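Side-chain contacts in pentalenene synthase (Streptomyces chartreusis NRRL 3882, PDB 6Q4S), which probably converts farnesyl diphosphate, with the help of magnesium, into the bicyclic sesquiterpenol 7-epi-alpha-eudesmol through a 1,10-cyclization: residues R56-A61 and V67-W72; K128-G133 and G190-G195; D224-E229 and E310-S315; A242-E247 and T256-R261. One frame throughout, in Å; residues are numbered along the deposited sequence.

Contact 1 of 4, residues R56-A61 and V67-W72; sequences RTYPHA and VVLMNW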
# COMPACT_ATOMS: atom_id res chain seq x y z
N ARG A 56 -8.74 16.80 -19.50
CA ARG A 56 -8.79 18.02 -18.58
C ARG A 56 -8.07 17.84 -17.28
O ARG A 56 -7.56 18.78 -16.70
CB ARG A 56 -10.25 18.32 -18.30
CG ARG A 56 -11.09 18.72 -19.50
CD ARG A 56 -12.52 19.03 -19.03
NE ARG A 56 -13.36 19.47 -20.13
CZ ARG A 56 -13.31 20.72 -20.61
NH1 ARG A 56 -12.50 21.63 -20.09
NH2 ARG A 56 -14.10 21.06 -21.60
N THR A 57 -8.00 16.59 -16.79
CA THR A 57 -7.28 16.32 -15.55
C THR A 57 -5.78 15.98 -15.65
O THR A 57 -5.01 16.20 -14.67
CB THR A 57 -7.97 15.22 -14.71
OG1 THR A 57 -8.12 14.01 -15.44
CG2 THR A 57 -9.35 15.70 -14.35
N TYR A 58 -5.35 15.48 -16.80
CA TYR A 58 -3.93 15.18 -17.04
C TYR A 58 -3.47 15.95 -18.31
O TYR A 58 -3.12 15.35 -19.31
CB TYR A 58 -3.73 13.68 -17.23
CG TYR A 58 -4.12 12.91 -15.97
CD1 TYR A 58 -3.45 13.15 -14.78
CD2 TYR A 58 -5.16 12.02 -15.97
CE1 TYR A 58 -3.84 12.54 -13.60
CE2 TYR A 58 -5.54 11.39 -14.79
CZ TYR A 58 -4.90 11.67 -13.63
OH TYR A 58 -5.22 11.04 -12.43
N PRO A 59 -3.53 17.28 -18.27
CA PRO A 59 -3.38 18.00 -19.57
C PRO A 59 -1.98 17.99 -20.18
O PRO A 59 -1.86 18.31 -21.37
CB PRO A 59 -3.79 19.43 -19.22
CG PRO A 59 -3.40 19.53 -17.79
CD PRO A 59 -3.83 18.21 -17.19
N HIS A 60 -0.96 17.64 -19.40
CA HIS A 60 0.43 17.62 -19.85
C HIS A 60 0.92 16.27 -20.36
O HIS A 60 2.08 16.16 -20.61
CB HIS A 60 1.37 18.11 -18.78
CG HIS A 60 1.10 19.50 -18.35
ND1 HIS A 60 1.33 20.59 -19.16
CD2 HIS A 60 0.65 20.00 -17.16
CE1 HIS A 60 1.00 21.69 -18.51
NE2 HIS A 60 0.61 21.36 -17.28
N ALA A 61 0.04 15.28 -20.52
CA ALA A 61 0.48 13.95 -20.83
C ALA A 61 0.97 13.94 -22.26
O ALA A 61 0.36 14.60 -23.13
CB ALA A 61 -0.67 12.98 -20.69
N VAL A 67 -3.26 7.98 -23.79
CA VAL A 67 -3.97 6.74 -24.03
C VAL A 67 -4.05 5.80 -22.74
O VAL A 67 -5.10 5.32 -22.42
CB VAL A 67 -3.38 5.90 -25.18
CG1 VAL A 67 -4.25 4.65 -25.38
CG2 VAL A 67 -3.40 6.71 -26.50
N VAL A 68 -2.91 5.62 -22.09
CA VAL A 68 -2.79 4.80 -20.87
C VAL A 68 -3.71 5.41 -19.80
O VAL A 68 -4.46 4.68 -19.14
CB VAL A 68 -1.33 4.80 -20.41
CG1 VAL A 68 -1.17 4.19 -18.99
CG2 VAL A 68 -0.49 4.02 -21.39
N LEU A 69 -3.70 6.73 -19.67
CA LEU A 69 -4.58 7.42 -18.70
C LEU A 69 -6.06 7.23 -18.96
O LEU A 69 -6.82 6.95 -18.02
CB LEU A 69 -4.17 8.86 -18.47
CG LEU A 69 -2.81 9.06 -17.82
CD1 LEU A 69 -2.25 10.41 -18.20
CD2 LEU A 69 -2.76 8.85 -16.29
N MET A 70 -6.51 7.32 -20.20
CA MET A 70 -7.87 7.05 -20.53
C MET A 70 -8.21 5.60 -20.27
O MET A 70 -9.31 5.28 -19.79
CB MET A 70 -8.20 7.36 -21.98
CG MET A 70 -7.97 8.84 -22.33
SD MET A 70 -8.36 9.10 -24.08
CE MET A 70 -8.31 10.91 -24.01
N ASN A 71 -7.29 4.70 -20.61
CA ASN A 71 -7.56 3.31 -20.38
C ASN A 71 -7.82 3.08 -18.82
O ASN A 71 -8.80 2.43 -18.41
CB ASN A 71 -6.40 2.44 -20.92
CG ASN A 71 -6.26 2.49 -22.44
OD1 ASN A 71 -7.19 2.85 -23.17
ND2 ASN A 71 -5.14 1.97 -22.91
N TRP A 72 -6.91 3.55 -18.03
CA TRP A 72 -7.05 3.53 -16.57
C TRP A 72 -8.35 4.13 -16.05
O TRP A 72 -9.10 3.46 -15.36
CB TRP A 72 -5.93 4.28 -15.99
CG TRP A 72 -5.89 4.30 -14.53
CD1 TRP A 72 -6.12 3.27 -13.68
CD2 TRP A 72 -5.58 5.41 -13.75
NE1 TRP A 72 -5.95 3.67 -12.38
CE2 TRP A 72 -5.64 5.00 -12.39
CE3 TRP A 72 -5.29 6.73 -14.05
CZ2 TRP A 72 -5.32 5.86 -11.36
CZ3 TRP A 72 -5.02 7.58 -13.05
CH2 TRP A 72 -5.03 7.15 -11.70
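Tyr58 and Leu69 form most of this contact, with Ala61 and Trp72 at its margins. Tyr58 is the first residue to leave helical geometry after helix 50-57, and its side chain points toward helix 63-79. Its CG stands beside the backbone N and anti to the carbonyl carbon (chi1 -62°). This brings the ring across to Leu69, and the two side chains meet at about a right angle.

The two methyls of Leu69 divide the work. CD2 lies over one face of the Tyr58 ring, 4.1 Å from the centroid and 16° off the normal, a CH-pi contact placed toward the CD2-CE2 rim of the ring. CD1 packs instead at the base of the tyrosine, 3.7 Å from Tyr58 CB. The same CD1 methyl also lies 3.9 Å from Ala61 CB. Ala61 closes the type I turn that begins at Tyr58, and both residues meet this one methyl.

At the far end of the tyrosine, Tyr58 OH comes to the edge of the Trp72 indole, near its plane, 3.5 Å from Trp72 CZ3. This is packing, not a hydrogen bond. The hydroxyl is instead bonded to Ser186 O.

All four touching residues are buried. Helix 183-194 packs on Tyr58 through Ala189. Trp304 of helix 288-313 meets the Tyr58 ring, while helix 118-131 packs on Leu69 and Trp72 through Leu130.

Contact 2 of 4, residues K128-G133 and G190-G195; sequences KYLSHG and GERSRG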
# COMPACT_ATOMS: atom_id res chain seq x y z
N LYS A 128 1.66 -1.69 -15.35
CA LYS A 128 2.98 -1.77 -15.92
C LYS A 128 3.39 -0.47 -16.61
O LYS A 128 4.50 0.03 -16.40
CB LYS A 128 3.02 -2.95 -16.88
CG LYS A 128 4.36 -3.13 -17.60
CD LYS A 128 4.34 -4.42 -18.41
CE LYS A 128 3.22 -4.39 -19.46
NZ LYS A 128 3.28 -5.60 -20.34
N TYR A 129 2.47 0.14 -17.37
CA TYR A 129 2.78 1.48 -17.96
C TYR A 129 2.75 2.63 -17.00
O TYR A 129 3.57 3.55 -17.07
CB TYR A 129 1.82 1.77 -19.09
CG TYR A 129 2.01 0.82 -20.27
CD1 TYR A 129 3.23 0.74 -20.93
CD2 TYR A 129 0.96 0.00 -20.71
CE1 TYR A 129 3.40 -0.12 -22.01
CE2 TYR A 129 1.13 -0.84 -21.80
CZ TYR A 129 2.36 -0.90 -22.42
OH TYR A 129 2.54 -1.74 -23.48
N LEU A 130 1.73 2.65 -16.14
CA LEU A 130 1.58 3.75 -15.19
C LEU A 130 2.75 3.79 -14.24
O LEU A 130 3.22 4.88 -13.86
CB LEU A 130 0.25 3.54 -14.47
CG LEU A 130 -0.55 4.68 -13.95
CD1 LEU A 130 -0.99 5.60 -15.07
CD2 LEU A 130 -1.78 4.09 -13.25
N SER A 131 3.26 2.62 -13.81
CA SER A 131 4.44 2.62 -12.87
C SER A 131 5.81 2.84 -13.55
O SER A 131 6.83 3.07 -12.89
CB SER A 131 4.50 1.29 -12.11
OG SER A 131 4.68 0.17 -12.95
N HIS A 132 5.81 2.77 -14.85
CA HIS A 132 7.06 2.83 -15.63
C HIS A 132 7.80 4.16 -15.38
O HIS A 132 7.23 5.23 -15.45
CB HIS A 132 6.80 2.62 -17.14
CG HIS A 132 8.06 2.64 -17.94
ND1 HIS A 132 8.96 1.59 -17.92
CD2 HIS A 132 8.62 3.61 -18.69
CE1 HIS A 132 10.00 1.91 -18.67
NE2 HIS A 132 9.83 3.14 -19.13
N GLY A 133 9.08 4.06 -14.99
CA GLY A 133 9.89 5.25 -14.77
C GLY A 133 9.67 5.94 -13.44
O GLY A 133 10.27 6.94 -13.17
N GLY A 190 -0.75 12.50 -11.44
CA GLY A 190 -0.32 13.69 -12.13
C GLY A 190 1.20 13.72 -12.33
O GLY A 190 1.70 14.22 -13.35
N GLU A 191 1.91 13.17 -11.37
CA GLU A 191 3.37 13.11 -11.38
C GLU A 191 3.78 12.14 -12.54
O GLU A 191 4.63 12.47 -13.36
CB GLU A 191 3.87 12.58 -10.04
CG GLU A 191 3.86 13.59 -8.93
CD GLU A 191 3.86 12.97 -7.55
OE1 GLU A 191 4.92 12.84 -6.88
OE2 GLU A 191 2.77 12.56 -7.13
N ARG A 192 3.11 10.99 -12.67
CA ARG A 192 3.38 10.11 -13.81
C ARG A 192 3.10 10.76 -15.17
O ARG A 192 3.89 10.56 -16.09
CB ARG A 192 2.62 8.78 -13.68
CG ARG A 192 2.58 7.90 -14.92
CD ARG A 192 4.03 7.50 -15.23
NE ARG A 192 4.01 6.53 -16.31
CZ ARG A 192 4.06 6.88 -17.59
NH1 ARG A 192 4.10 8.14 -17.92
NH2 ARG A 192 4.05 5.99 -18.56
N SER A 193 1.99 11.48 -15.27
CA SER A 193 1.53 12.06 -16.50
C SER A 193 2.44 13.16 -17.05
O SER A 193 2.60 13.29 -18.26
CB SER A 193 0.14 12.65 -16.30
OG SER A 193 -0.23 13.36 -17.43
N ARG A 194 3.04 13.92 -16.15
CA ARG A 194 3.84 15.06 -16.48
C ARG A 194 5.33 14.83 -16.30
O ARG A 194 6.11 15.60 -16.82
CB ARG A 194 3.38 16.21 -15.65
CG ARG A 194 3.90 17.55 -16.15
CD ARG A 194 3.35 18.67 -15.29
NE ARG A 194 3.73 19.97 -15.81
CZ ARG A 194 3.36 21.13 -15.31
NH1 ARG A 194 2.56 21.22 -14.23
NH2 ARG A 194 3.79 22.22 -15.89
N GLY A 195 5.73 13.82 -15.56
CA GLY A 195 7.14 13.37 -15.52
C GLY A 195 7.92 14.10 -14.48
O GLY A 195 8.99 14.59 -14.75
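Arg192 grips the backbone of Tyr129 with two hydrogen bonds to a single carbonyl oxygen. Arg192 NH2 lies 2.9 Å from Tyr129 O, with an angle at the hydrogen of 151°. Arg192 NE lies 3.1 Å from Tyr129 O and is more bent, at 140°. Both nitrogens come side-on, and the oxygen sits almost in the guanidinium plane. The N-H of NE meets a lone pair of Tyr129 O in the carbonyl plane, whereas NH2 donates from above that plane.

Van der Waals contact is lighter. The chain of Arg192 bends at chi2 (63°), and this bend carries CG and CD past the Leu130 carbonyl. Arg192 CG is also 4.2 Å from Leu130 CD1.

Arg192 NH1 makes a salt bridge to Asp65. The guanidinium is therefore fixed at both NE/NH2 and NH1. A leucine in its place would probably leave Tyr129 O without these two donors and Asp65 without this salt-bridge partner.

Tyr129 lies in the last turn of helix 118-131, so the arginine supplies side-chain donors to a carbonyl near a helix C-terminus. The bonds link helices 118-131 and 183-194 of the all-helical class I terpene synthase fold, away from the metal site.

Contact 3 of 4, residues D224-E229 and E310-S315; sequences DIHSFE and EWALTS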
# COMPACT_ATOMS: atom_id res chain seq x y z
N ASP A 224 -21.54 15.11 -5.80
CA ASP A 224 -22.88 14.83 -5.24
C ASP A 224 -23.94 15.88 -5.68
O ASP A 224 -25.01 15.52 -6.02
CB ASP A 224 -22.84 14.82 -3.73
CG ASP A 224 -22.09 13.59 -3.14
OD1 ASP A 224 -21.52 12.74 -3.90
OD2 ASP A 224 -22.17 13.46 -1.89
N ILE A 225 -23.58 17.16 -5.65
CA ILE A 225 -24.47 18.23 -6.10
C ILE A 225 -24.88 17.99 -7.55
O ILE A 225 -26.05 18.14 -7.89
CB ILE A 225 -23.85 19.61 -5.93
CG1 ILE A 225 -23.67 19.88 -4.43
CG2 ILE A 225 -24.72 20.69 -6.59
CD1 ILE A 225 -22.73 21.02 -4.16
N HIS A 226 -23.93 17.59 -8.38
CA HIS A 226 -24.17 17.39 -9.77
C HIS A 226 -25.03 16.14 -10.00
O HIS A 226 -25.95 16.22 -10.79
CB HIS A 226 -22.86 17.32 -10.56
CG HIS A 226 -23.06 17.48 -12.03
ND1 HIS A 226 -23.03 16.41 -12.91
CD2 HIS A 226 -23.37 18.57 -12.77
CE1 HIS A 226 -23.29 16.85 -14.13
NE2 HIS A 226 -23.51 18.16 -14.07
N SER A 227 -24.76 15.00 -9.34
CA SER A 227 -25.59 13.77 -9.50
C SER A 227 -27.02 13.98 -9.00
O SER A 227 -27.95 13.37 -9.52
CB SER A 227 -25.08 12.57 -8.69
OG SER A 227 -23.69 12.49 -8.73
N PHE A 228 -27.17 14.79 -7.94
CA PHE A 228 -28.46 14.99 -7.28
C PHE A 228 -29.40 15.71 -8.22
O PHE A 228 -30.45 15.17 -8.54
CB PHE A 228 -28.31 15.84 -6.03
CG PHE A 228 -29.62 16.18 -5.40
CD1 PHE A 228 -30.29 15.23 -4.64
CD2 PHE A 228 -30.22 17.43 -5.63
CE1 PHE A 228 -31.52 15.53 -4.09
CE2 PHE A 228 -31.45 17.74 -5.08
CZ PHE A 228 -32.10 16.79 -4.30
N GLU A 229 -28.96 16.89 -8.70
CA GLU A 229 -29.64 17.70 -9.74
C GLU A 229 -30.10 16.94 -11.01
O GLU A 229 -30.80 17.52 -11.83
CB GLU A 229 -28.77 18.91 -10.15
CG GLU A 229 -28.69 20.00 -9.07
CD GLU A 229 -27.65 21.09 -9.35
OE1 GLU A 229 -26.87 20.99 -10.34
OE2 GLU A 229 -27.61 22.06 -8.55
N GLU A 310 -15.34 21.28 -14.98
CA GLU A 310 -15.62 21.62 -16.39
C GLU A 310 -16.07 20.44 -17.12
O GLU A 310 -16.91 20.58 -18.00
CB GLU A 310 -14.43 22.30 -17.11
CG GLU A 310 -13.77 23.41 -16.30
CD GLU A 310 -14.23 24.80 -16.71
OE1 GLU A 310 -15.45 24.89 -16.99
OE2 GLU A 310 -13.38 25.75 -16.77
N TRP A 311 -15.58 19.25 -16.79
CA TRP A 311 -16.15 18.03 -17.45
C TRP A 311 -17.65 17.75 -17.03
O TRP A 311 -18.48 17.29 -17.82
CB TRP A 311 -15.26 16.79 -17.10
CG TRP A 311 -15.83 15.49 -17.44
CD1 TRP A 311 -16.01 15.01 -18.65
CD2 TRP A 311 -16.27 14.47 -16.53
NE1 TRP A 311 -16.56 13.75 -18.59
CE2 TRP A 311 -16.72 13.39 -17.30
CE3 TRP A 311 -16.31 14.36 -15.13
CZ2 TRP A 311 -17.22 12.22 -16.74
CZ3 TRP A 311 -16.78 13.20 -14.57
CH2 TRP A 311 -17.25 12.14 -15.38
N ALA A 312 -17.94 17.97 -15.76
CA ALA A 312 -19.28 17.70 -15.20
C ALA A 312 -20.35 18.57 -15.90
O ALA A 312 -21.38 18.05 -16.31
CB ALA A 312 -19.28 17.92 -13.70
N LEU A 313 -20.06 19.85 -16.10
CA LEU A 313 -20.88 20.77 -16.91
C LEU A 313 -21.38 20.23 -18.26
O LEU A 313 -22.52 20.44 -18.62
CB LEU A 313 -20.13 22.07 -17.18
CG LEU A 313 -19.84 22.94 -15.96
CD1 LEU A 313 -19.03 24.15 -16.40
CD2 LEU A 313 -21.14 23.37 -15.26
N THR A 314 -20.53 19.49 -18.98
CA THR A 314 -20.88 18.96 -20.29
C THR A 314 -21.50 17.55 -20.18
O THR A 314 -21.40 16.78 -21.13
CB THR A 314 -19.63 18.92 -21.24
OG1 THR A 314 -18.79 17.80 -20.90
CG2 THR A 314 -18.78 20.20 -21.14
N SER A 315 -22.08 17.20 -19.02
CA SER A 315 -22.85 15.93 -18.82
C SER A 315 -22.02 14.60 -18.87
O SER A 315 -20.77 14.60 -18.79
CB SER A 315 -24.08 15.88 -19.79
OG SER A 315 -24.74 17.14 -19.90
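His226 sets its CG anti to the backbone N (chi1 -165°), which swings the imidazole out from helix 206-228 toward Ala312. With chi2 at -103°, the ring turns one face to the methyl of that alanine. Ala312 CB lies over the centre of the ring, 4.0 Å from the centroid and 4° off the normal. This is a CH-pi contact with the methyl almost straight above the face.

The backbone of Ala312 is close as well. Its carbonyl O lies 3.1 Å from His226 NE2 and equally near CE1. The angle is poor, so NE2 and Ala312 O do not form a hydrogen bond across the contact. That carbonyl is used within its own segment, where Ser315 N donates to Ala312 O at 2.9 Å, although Ser315 is poorly ordered. Leu313 adds little. Replacing His226 by a serine is likely to uncover the Ala312 methyl and open a gap between the two helices.

Ser227, next in sequence, probably binds the third magnesium, and Arg230, whose side chain comes within about 3 Å of that of His226, probably binds substrate.

The contact joins the late turns of helices 206-228 and 288-313. Helix 252-284 packs on Ile225 and Phe228, and helix 50-57 packs on Glu310 and Trp311.

Contact 4 of 4, residues A242-E247 and T256-R261; sequences AVLRRE and TDEAYR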
# COMPACT_ATOMS: atom_id res chain seq x y z
N ALA A 242 -29.19 14.84 0.14
CA ALA A 242 -30.11 13.95 0.91
C ALA A 242 -29.71 13.83 2.39
O ALA A 242 -30.54 13.87 3.30
CB ALA A 242 -30.13 12.59 0.28
N VAL A 243 -28.42 13.76 2.63
CA VAL A 243 -27.94 13.57 3.97
C VAL A 243 -28.20 14.81 4.79
O VAL A 243 -28.56 14.73 6.01
CB VAL A 243 -26.43 13.22 3.93
CG1 VAL A 243 -25.77 13.32 5.29
CG2 VAL A 243 -26.27 11.81 3.35
N LEU A 244 -27.94 15.96 4.16
CA LEU A 244 -28.14 17.23 4.86
C LEU A 244 -29.64 17.44 5.22
O LEU A 244 -29.94 18.05 6.28
CB LEU A 244 -27.65 18.42 4.06
CG LEU A 244 -26.16 18.69 4.05
CD1 LEU A 244 -25.77 19.56 2.86
CD2 LEU A 244 -25.71 19.36 5.31
N ARG A 245 -30.50 17.02 4.32
CA ARG A 245 -31.90 17.20 4.49
C ARG A 245 -32.39 16.31 5.65
O ARG A 245 -33.15 16.78 6.46
CB ARG A 245 -32.67 16.83 3.22
CG ARG A 245 -34.18 16.79 3.44
CD ARG A 245 -34.88 16.91 2.12
NE ARG A 245 -36.33 16.69 2.18
CZ ARG A 245 -36.92 15.50 2.27
NH1 ARG A 245 -36.21 14.36 2.39
NH2 ARG A 245 -38.24 15.44 2.27
N ARG A 246 -31.98 15.04 5.67
CA ARG A 246 -32.26 14.12 6.81
C ARG A 246 -31.75 14.71 8.08
O ARG A 246 -32.51 14.91 8.98
CB ARG A 246 -31.63 12.75 6.63
CG ARG A 246 -32.48 11.80 5.82
CD ARG A 246 -32.03 10.35 5.96
NE ARG A 246 -30.57 10.19 6.05
CZ ARG A 246 -29.71 10.03 5.02
NH1 ARG A 246 -30.11 9.99 3.72
NH2 ARG A 246 -28.41 9.89 5.30
N GLU A 247 -30.48 15.10 8.09
CA GLU A 247 -29.88 15.72 9.25
C GLU A 247 -30.58 17.01 9.74
O GLU A 247 -30.79 17.18 10.95
CB GLU A 247 -28.42 16.06 8.96
CG GLU A 247 -27.58 16.50 10.16
CD GLU A 247 -26.63 15.43 10.69
OE1 GLU A 247 -26.80 14.22 10.36
OE2 GLU A 247 -25.70 15.85 11.42
N THR A 256 -29.69 21.85 -0.66
CA THR A 256 -28.85 22.31 -1.78
C THR A 256 -28.00 23.52 -1.43
O THR A 256 -26.78 23.50 -1.61
CB THR A 256 -29.73 22.48 -3.04
OG1 THR A 256 -30.34 21.22 -3.32
CG2 THR A 256 -28.90 22.92 -4.25
N ASP A 257 -28.61 24.55 -0.86
CA ASP A 257 -27.87 25.74 -0.46
C ASP A 257 -26.77 25.39 0.51
O ASP A 257 -25.66 25.94 0.45
CB ASP A 257 -28.76 26.81 0.26
CG ASP A 257 -29.97 27.34 -0.60
OD1 ASP A 257 -29.94 27.23 -1.85
OD2 ASP A 257 -30.95 27.86 0.02
N GLU A 258 -27.09 24.54 1.48
CA GLU A 258 -26.09 24.16 2.44
C GLU A 258 -24.92 23.29 1.82
O GLU A 258 -23.80 23.51 2.17
CB GLU A 258 -26.72 23.45 3.65
CG GLU A 258 -25.81 23.21 4.89
CD GLU A 258 -25.06 24.42 5.41
OE1 GLU A 258 -25.37 25.61 5.07
OE2 GLU A 258 -24.13 24.19 6.22
N ALA A 259 -25.24 22.30 1.01
CA ALA A 259 -24.22 21.56 0.24
C ALA A 259 -23.27 22.51 -0.51
O ALA A 259 -22.04 22.38 -0.46
CB ALA A 259 -24.91 20.61 -0.73
N TYR A 260 -23.84 23.54 -1.13
CA TYR A 260 -23.09 24.59 -1.81
C TYR A 260 -22.23 25.32 -0.86
O TYR A 260 -21.02 25.47 -1.11
CB TYR A 260 -24.07 25.50 -2.56
CG TYR A 260 -23.59 26.70 -3.28
CD1 TYR A 260 -22.85 26.58 -4.45
CD2 TYR A 260 -24.00 28.00 -2.87
CE1 TYR A 260 -22.46 27.72 -5.18
CE2 TYR A 260 -23.63 29.13 -3.59
CZ TYR A 260 -22.86 28.99 -4.74
OH TYR A 260 -22.48 30.09 -5.45
N ARG A 261 -22.77 25.75 0.28
CA ARG A 261 -21.91 26.42 1.28
C ARG A 261 -20.75 25.52 1.85
O ARG A 261 -19.67 26.00 2.14
CB ARG A 261 -22.77 27.02 2.42
CG ARG A 261 -22.06 28.09 3.27
CD ARG A 261 -22.60 28.24 4.71
NE ARG A 261 -22.51 26.97 5.43
CZ ARG A 261 -21.39 26.41 5.89
NH1 ARG A 261 -20.20 27.01 5.81
NH2 ARG A 261 -21.47 25.22 6.46
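Glu258 is flat at its carboxylate end and aliphatic at CG, and only the aliphatic part meets Leu244 across the contact. The carboxylate turns back along its own helix to Arg261. The two groups pair side-on. Arg261 NH2 reaches Glu258 OE2 at 2.9 Å, a salt bridge, and Arg261 NE reaches Glu258 OE1 at 3.2 Å. Both oxygens are met on the syn side, about 30° out of the carboxylate plane, while each lies close to the guanidinium plane. NE also has a weak bond to OE2. On the other helix, the Arg246 guanidinium lays one face over Val243 CA, toward the rim of the group.

Leu244 does the reaching across the contact. Its CG stands anti to the carbonyl carbon (chi1 -78°), which brings CG toward helix 252-284. The two methyls then touch Ala259 and Glu258. CD1 comes to 3.3 Å from Ala259 N, a tight approach to the helix backbone, and lies 3.8 Å from Ala259 CB. CD2 rests 3.9 Å from Glu258 CG. That CG, anti to the backbone N of Glu258, lies against the leucine; the bend at chi2 (51°) then turns the carboxylate away. The leucine and glutamate side chains cross at about a right angle.

Leu170 of helix 170-180 and Met262 of helix 252-284 also pack on Leu244. Arg245 makes a cation-pi contact with Trp252. Two successive helices, 240-248 and 252-284, thus pack through Leu244 against Ala259 and the CG methylene of Glu258, within the all-helical terpene synthase fold.

In the fold
The four contacts form two pairs. Contacts 1 and 2 have centres 10 Å apart and touch where His60 CD2 lies 3.4 Å from Arg194 NE. Contacts 3 and 4 have centres 16 Å apart and lie across the chain's centre from contact 2. They touch where Ile225 CG1 meets Ala259 CB at 4.0 Å. Arg56 bridges the pairs by packing on Glu310 and Trp311. Contacts 2 and 4 are farthest apart, with centres 38 Å from each other. Contact 3 lies beside the probable magnesium- and substrate-binding residues. The side chain of Ala259 is about 11 Å from those of Arg177 and Asn223, which probably bind substrate and magnesium. Contacts 1 and 2 are packing distant from that site.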